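Local atomic coordinates of DUF2666 domain-containing protein (PDB entry 3V68), a protein that is of unknown precise function but probably binds double-stranded DNA. Residues S34-S37 against N38-S42; E203-K206 against E207-L211. One frame throughout, in Å; residues are numbered along the deposited sequence.

Contact 1: S34-S37 against N38-S42; sequences SRVS and NTVSS
Asn-38 N donates to Ser-34 O at 3.0 Å, and its side chain folds back over that same carbonyl: with CG beside the backbone N (chi1 -65°), Asn-38 CG lies 3.2 Å from Ser-34 O. The amide's polar ends are used by other partners. A water 2.7 Å from Asn-38 OD1 donates to it and also bonds Ser-37 OG, while ND2 bonds the carbonyls of Phe-118 and Gly-121. Cutting this side chain back to an alanine is likely to leave the Phe-118 and Gly-121 carbonyls without this donor and the water without one of its anchors. At Thr-39 the helical N-H and the hydroxyl both grip Arg-35 O, from opposite faces of its plane; the Thr-39 OG1 bond to Arg-35 O is short, 2.6 Å, and OG1 is also bonded to Ile-123 N. Val-40 N meets Val-36 O at an N-H...O angle of 179°. Val-36 CG1 and Val-40 CG1 approach to 4.3 Å. Ser-41 repeats the double grip on Ser-37 O, with Ser-41 OG at 2.9 Å from that oxygen. Within helix 26-43, Val-36 and Val-40 of this buried run both touch Phe-8 of strand 5-12, and on helix 160-181 they touch Ile-170 and Leu-167 respectively.

Contact 2: E203-K206 against E207-L211; sequences EEIK and EIVQL
Glu-203 to Lys-206 and Glu-207 to Gln-210 make a local, helix-internal contact between consecutive turns of helix 202-213, one flank buried against the protein and the other exposed. The evidence for regular alpha-helix is four successive i to i+4 backbone bonds. Val-209 N to Ile-205 O, for example, is 3.0 Å with an N-H...O angle of 163°; Ile-208 N to Glu-204 O is slightly shorter at 2.9 Å. On the buried flank, Ile-205 CG2 and Val-209 CG2 come within 4.4 Å, a light apolar contact one turn apart. An i to i+4 spacing, close to one alpha-helical turn of about 3.6 residues, keeps both side chains on one flank, and here both meet helix 66-73: Ile-205 touches Lys-71, and Val-209 touches Leu-66, Glu-67 and Leu-70. Ile-208 sits beside this pair, its CG2 3.4 Å from Ile-205 O, and packs on Lys-232.

On the exposed flank, Glu-207 lies back along the preceding turn. Its first torsion sets CG beside the backbone N (chi1 -72°), which brings Glu-207 CG to 3.4 Å from Glu-203 O. The carboxylate ends near Glu-204, where Glu-207 OE1 lies 3.7 Å from Glu-204 CA. The two carboxylate planes are 85° apart. Glu-204 OE1 and Glu-207 OE1 are 5.0 Å apart, and the two like charges probably repel mildly; Glu-204 has a long, weak ion pair with Lys-201. Farther along, Gln-210 rests its CB 3.5 Å from Lys-206 O and sends NE2 onward to Glu-214.

In the fold
Contacts 1 and 2 are separate internal segments of two helices, in series along the chain and in different DUF2666 regions of the sequence. Their centres lie 28 Å apart and their nearest atoms about 20 Å, so neither touches the other. Contact 1 is central, its centre 7 Å from that of the chain, whereas contact 2 lies 23 Å out. Each nevertheless joins the two DUF2666 regions: residues 34-42 meet helix 160-181 of the second, and residues 203-211 meet helix 66-73 of the first. Side-chain hydroxyls reinforce the backbone bonding in contact 1, while within contact 2 no side-chain hydrogen bond joins the two segments.

Contact 1: S34-S37 against N38-S42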
ATOM      1  N   SER A  34       4.075   1.896  10.398  1.00  9.49           N
ATOM      2  CA  SER A  34       3.755   0.536   9.973  1.00  9.46           C
ATOM      3  C   SER A  34       2.260   0.278  10.106  1.00  9.36           C
ATOM      4  O   SER A  34       1.612  -0.185   9.167  1.00  9.71           O
ATOM      5  CB  SER A  34       4.524  -0.478  10.824  1.00  9.36           C
ATOM      6  OG  SER A  34       5.905  -0.464  10.513  1.00 10.20           O
ATOM      7  N   ARG A  35       1.720   0.594  11.279  1.00  9.16           N
ATOM      8  CA  ARG A  35       0.294   0.429  11.539  1.00  9.49           C
ATOM      9  C   ARG A  35      -0.576   1.334  10.662  1.00  9.31           C
ATOM     10  O   ARG A  35      -1.616   0.899  10.160  1.00  9.68           O
ATOM     11  CB  ARG A  35       0.012   0.591  13.033  1.00  9.59           C
ATOM     12  CG  ARG A  35       0.514  -0.617  13.826  1.00  9.84           C
ATOM     13  CD  ARG A  35       0.544  -0.373  15.333  1.00 10.21           C
ATOM     14  NE  ARG A  35      -0.736   0.063  15.896  1.00 10.36           N
ATOM     15  CZ  ARG A  35      -1.786  -0.731  16.110  1.00 10.18           C
ATOM     16  NH1 ARG A  35      -1.737  -2.021  15.800  1.00 10.33           N
ATOM     17  NH2 ARG A  35      -2.889  -0.230  16.647  1.00 12.16           N
ATOM     18  N   VAL A  36      -0.136   2.571  10.437  1.00  9.16           N
ATOM     19  CA  VAL A  36      -0.847   3.459   9.520  1.00  9.12           C
ATOM     20  C   VAL A  36      -0.886   2.862   8.111  1.00  9.44           C
ATOM     21  O   VAL A  36      -1.950   2.800   7.492  1.00  9.69           O
ATOM     22  CB  VAL A  36      -0.228   4.874   9.515  1.00  8.87           C
ATOM     23  CG1 VAL A  36      -0.767   5.705   8.361  1.00  8.77           C
ATOM     24  CG2 VAL A  36      -0.498   5.576  10.844  1.00 10.39           C
ATOM     25  N   SER A  37       0.269   2.411   7.622  1.00  9.27           N
ATOM     26  CA  SER A  37       0.357   1.785   6.300  1.00  9.35           C
ATOM     27  C   SER A  37      -0.600   0.597   6.187  1.00  9.22           C
ATOM     28  O   SER A  37      -1.372   0.503   5.232  1.00  9.42           O
ATOM     29  CB  SER A  37       1.793   1.339   6.010  1.00  9.06           C
ATOM     30  OG  SER A  37       1.849   0.523   4.849  1.00  9.92           O
ATOM     31  N   ASN A  38      -0.567  -0.298   7.169  1.00  9.57           N
ATOM     32  CA  ASN A  38      -1.438  -1.476   7.154  1.00 10.01           C
ATOM     33  C   ASN A  38      -2.916  -1.083   7.154  1.00 10.43           C
ATOM     34  O   ASN A  38      -3.729  -1.668   6.428  1.00 11.05           O
ATOM     35  CB  ASN A  38      -1.152  -2.371   8.365  1.00 10.14           C
ATOM     36  CG  ASN A  38       0.247  -2.971   8.346  1.00 10.07           C
ATOM     37  OD1 ASN A  38       0.907  -3.038   7.305  1.00 10.84           O
ATOM     38  ND2 ASN A  38       0.708  -3.414   9.512  1.00 11.22           N
ATOM     39  N   THR A  39      -3.240  -0.073   7.953  1.00 10.36           N
ATOM     40  CA  THR A  39      -4.618   0.390   8.132  1.00 10.59           C
ATOM     41  C   THR A  39      -5.172   1.040   6.872  1.00 10.49           C
ATOM     42  O   THR A  39      -6.237   0.651   6.389  1.00 10.88           O
ATOM     43  CB  THR A  39      -4.725   1.349   9.328  1.00 10.92           C
ATOM     44  OG1 THR A  39      -4.202   0.695  10.491  1.00 11.33           O
ATOM     45  CG2 THR A  39      -6.182   1.743   9.595  1.00 11.63           C
ATOM     46  N   VAL A  40      -4.459   2.025   6.335  1.00 10.35           N
ATOM     47  CA  VAL A  40      -4.970   2.730   5.161  1.00 10.35           C
ATOM     48  C   VAL A  40      -5.012   1.824   3.933  1.00 10.44           C
ATOM     49  O   VAL A  40      -5.941   1.911   3.125  1.00 10.57           O
ATOM     50  CB  VAL A  40      -4.246   4.070   4.884  1.00 10.35           C
ATOM     51  CG1 VAL A  40      -4.339   4.979   6.102  1.00 11.01           C
ATOM     52  CG2 VAL A  40      -2.788   3.860   4.476  1.00  9.67           C
ATOM     53  N   SER A  41      -4.032   0.933   3.808  1.00 10.60           N
ATOM     54  CA  SER A  41      -3.997   0.008   2.672  1.00 11.17           C
ATOM     55  C   SER A  41      -5.192  -0.937   2.691  1.00 11.60           C
ATOM     56  O   SER A  41      -5.746  -1.259   1.642  1.00 12.04           O
ATOM     57  CB  SER A  41      -2.698  -0.786   2.658  1.00 10.83           C
ATOM     58  OG  SER A  41      -1.594   0.063   2.400  1.00 12.00           O
ATOM     59  N   SER A  42      -5.597  -1.354   3.887  1.00 11.92           N
ATOM     60  CA  SER A  42      -6.735  -2.263   4.045  1.00 12.83           C
ATOM     61  C   SER A  42      -8.063  -1.604   3.666  1.00 12.78           C
ATOM     62  O   SER A  42      -9.009  -2.287   3.270  1.00 13.18           O
ATOM     63  CB  SER A  42      -6.805  -2.800   5.479  1.00 12.96           C
ATOM     64  OG  SER A  42      -7.346  -1.849   6.377  1.00 16.24           O
TER
HETATM   65  O   HOH W   1       1.216  -2.140   4.748  1.00 12.90           O

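Contact 2: E203-K206 against E207-L211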
ATOM      1  N   GLU A 203      11.154 -20.212 -14.323  1.00 24.81           N
ATOM      2  CA  GLU A 203      12.493 -20.510 -13.816  1.00 24.54           C
ATOM      3  C   GLU A 203      13.101 -19.314 -13.083  1.00 23.49           C
ATOM      4  O   GLU A 203      13.688 -19.472 -12.011  1.00 23.60           O
ATOM      5  CB  GLU A 203      13.433 -21.013 -14.930  1.00 25.07           C
ATOM      6  CG  GLU A 203      13.522 -20.136 -16.183  1.00 27.22           C
ATOM      7  CD  GLU A 203      12.615 -20.600 -17.317  1.00 29.80           C
ATOM      8  OE1 GLU A 203      13.039 -20.490 -18.487  1.00 32.18           O
ATOM      9  OE2 GLU A 203      11.486 -21.071 -17.049  1.00 31.15           O
ATOM     10  N   GLU A 204      12.930 -18.123 -13.652  1.00 22.24           N
ATOM     11  CA  GLU A 204      13.491 -16.900 -13.082  1.00 21.11           C
ATOM     12  C   GLU A 204      12.711 -16.413 -11.861  1.00 19.73           C
ATOM     13  O   GLU A 204      13.298 -15.854 -10.928  1.00 18.89           O
ATOM     14  CB  GLU A 204      13.572 -15.803 -14.139  1.00 21.46           C
ATOM     15  CG  GLU A 204      14.536 -14.698 -13.769  1.00 23.38           C
ATOM     16  CD  GLU A 204      14.929 -13.825 -14.940  1.00 25.82           C
ATOM     17  OE1 GLU A 204      16.081 -13.343 -14.945  1.00 27.88           O
ATOM     18  OE2 GLU A 204      14.098 -13.619 -15.851  1.00 27.01           O
ATOM     19  N   ILE A 205      11.395 -16.618 -11.876  1.00 18.43           N
ATOM     20  CA  ILE A 205      10.552 -16.356 -10.707  1.00 17.65           C
ATOM     21  C   ILE A 205      11.023 -17.203  -9.519  1.00 17.13           C
ATOM     22  O   ILE A 205      11.179 -16.698  -8.405  1.00 16.21           O
ATOM     23  CB  ILE A 205       9.047 -16.605 -11.017  1.00 17.45           C
ATOM     24  CG1 ILE A 205       8.535 -15.565 -12.025  1.00 17.42           C
ATOM     25  CG2 ILE A 205       8.203 -16.579  -9.733  1.00 17.73           C
ATOM     26  CD1 ILE A 205       7.135 -15.837 -12.578  1.00 17.89           C
ATOM     27  N   LYS A 206      11.267 -18.489  -9.772  1.00 16.83           N
ATOM     28  CA  LYS A 206      11.804 -19.391  -8.761  1.00 16.81           C
ATOM     29  C   LYS A 206      13.123 -18.860  -8.187  1.00 15.93           C
ATOM     30  O   LYS A 206      13.311 -18.813  -6.976  1.00 15.68           O
ATOM     31  CB  LYS A 206      12.011 -20.784  -9.368  1.00 17.37           C
ATOM     32  CG  LYS A 206      12.302 -21.885  -8.357  1.00 19.92           C
ATOM     33  CD  LYS A 206      12.519 -23.238  -9.043  1.00 23.38           C
ATOM     34  CE  LYS A 206      11.256 -23.750  -9.737  1.00 25.24           C
ATOM     35  NZ  LYS A 206      11.502 -25.028 -10.476  1.00 26.95           N
ATOM     36  N   GLU A 207      14.022 -18.442  -9.072  1.00 15.49           N
ATOM     37  CA  GLU A 207      15.318 -17.917  -8.662  1.00 15.12           C
ATOM     38  C   GLU A 207      15.216 -16.649  -7.813  1.00 13.91           C
ATOM     39  O   GLU A 207      15.912 -16.516  -6.804  1.00 13.89           O
ATOM     40  CB  GLU A 207      16.197 -17.661  -9.887  1.00 15.54           C
ATOM     41  CG  GLU A 207      16.709 -18.938 -10.538  1.00 18.53           C
ATOM     42  CD  GLU A 207      17.100 -18.756 -11.995  1.00 21.48           C
ATOM     43  OE1 GLU A 207      17.087 -17.612 -12.496  1.00 23.06           O
ATOM     44  OE2 GLU A 207      17.417 -19.774 -12.647  1.00 23.89           O
ATOM     45  N   ILE A 208      14.347 -15.723  -8.214  1.00 13.15           N
ATOM     46  CA  ILE A 208      14.262 -14.459  -7.488  1.00 12.12           C
ATOM     47  C   ILE A 208      13.578 -14.611  -6.125  1.00 11.91           C
ATOM     48  O   ILE A 208      13.948 -13.940  -5.160  1.00 11.61           O
ATOM     49  CB  ILE A 208      13.676 -13.290  -8.345  1.00 11.53           C
ATOM     50  CG1 ILE A 208      14.119 -11.939  -7.754  1.00 11.28           C
ATOM     51  CG2 ILE A 208      12.155 -13.401  -8.513  1.00 11.94           C
ATOM     52  CD1 ILE A 208      13.651 -10.704  -8.517  1.00 10.67           C
ATOM     53  N   VAL A 209      12.604 -15.516  -6.043  1.00 11.91           N
ATOM     54  CA  VAL A 209      11.968 -15.826  -4.761  1.00 12.01           C
ATOM     55  C   VAL A 209      12.993 -16.432  -3.803  1.00 11.85           C
ATOM     56  O   VAL A 209      13.065 -16.048  -2.634  1.00 12.28           O
ATOM     57  CB  VAL A 209      10.750 -16.756  -4.931  1.00 12.00           C
ATOM     58  CG1 VAL A 209      10.274 -17.279  -3.580  1.00 12.09           C
ATOM     59  CG2 VAL A 209       9.624 -16.010  -5.617  1.00 12.58           C
ATOM     60  N   GLN A 210      13.803 -17.358  -4.315  1.00 11.97           N
ATOM     61  CA  GLN A 210      14.859 -17.960  -3.516  1.00 12.18           C
ATOM     62  C   GLN A 210      15.854 -16.912  -3.017  1.00 11.99           C
ATOM     63  O   GLN A 210      16.233 -16.914  -1.849  1.00 11.78           O
ATOM     64  CB  GLN A 210      15.568 -19.056  -4.310  1.00 12.51           C
ATOM     65  CG  GLN A 210      16.630 -19.807  -3.520  1.00 13.79           C
ATOM     66  CD  GLN A 210      16.064 -20.610  -2.361  1.00 14.77           C
ATOM     67  OE1 GLN A 210      14.917 -21.057  -2.391  1.00 17.78           O
ATOM     68  NE2 GLN A 210      16.874 -20.799  -1.330  1.00 16.63           N
ATOM     69  N   LEU A 211      16.255 -16.004  -3.908  1.00 11.86           N
ATOM     70  CA  LEU A 211      17.143 -14.918  -3.523  1.00 12.08           C
ATOM     71  C   LEU A 211      16.520 -14.048  -2.430  1.00 11.75           C
ATOM     72  O   LEU A 211      17.194 -13.676  -1.464  1.00 12.06           O
ATOM     73  CB  LEU A 211      17.545 -14.077  -4.740  1.00 12.57           C
ATOM     74  CG  LEU A 211      18.614 -13.009  -4.480  1.00 13.58           C
ATOM     75  CD1 LEU A 211      19.933 -13.619  -4.030  1.00 15.39           C
ATOM     76  CD2 LEU A 211      18.822 -12.118  -5.699  1.00 14.82           C
TER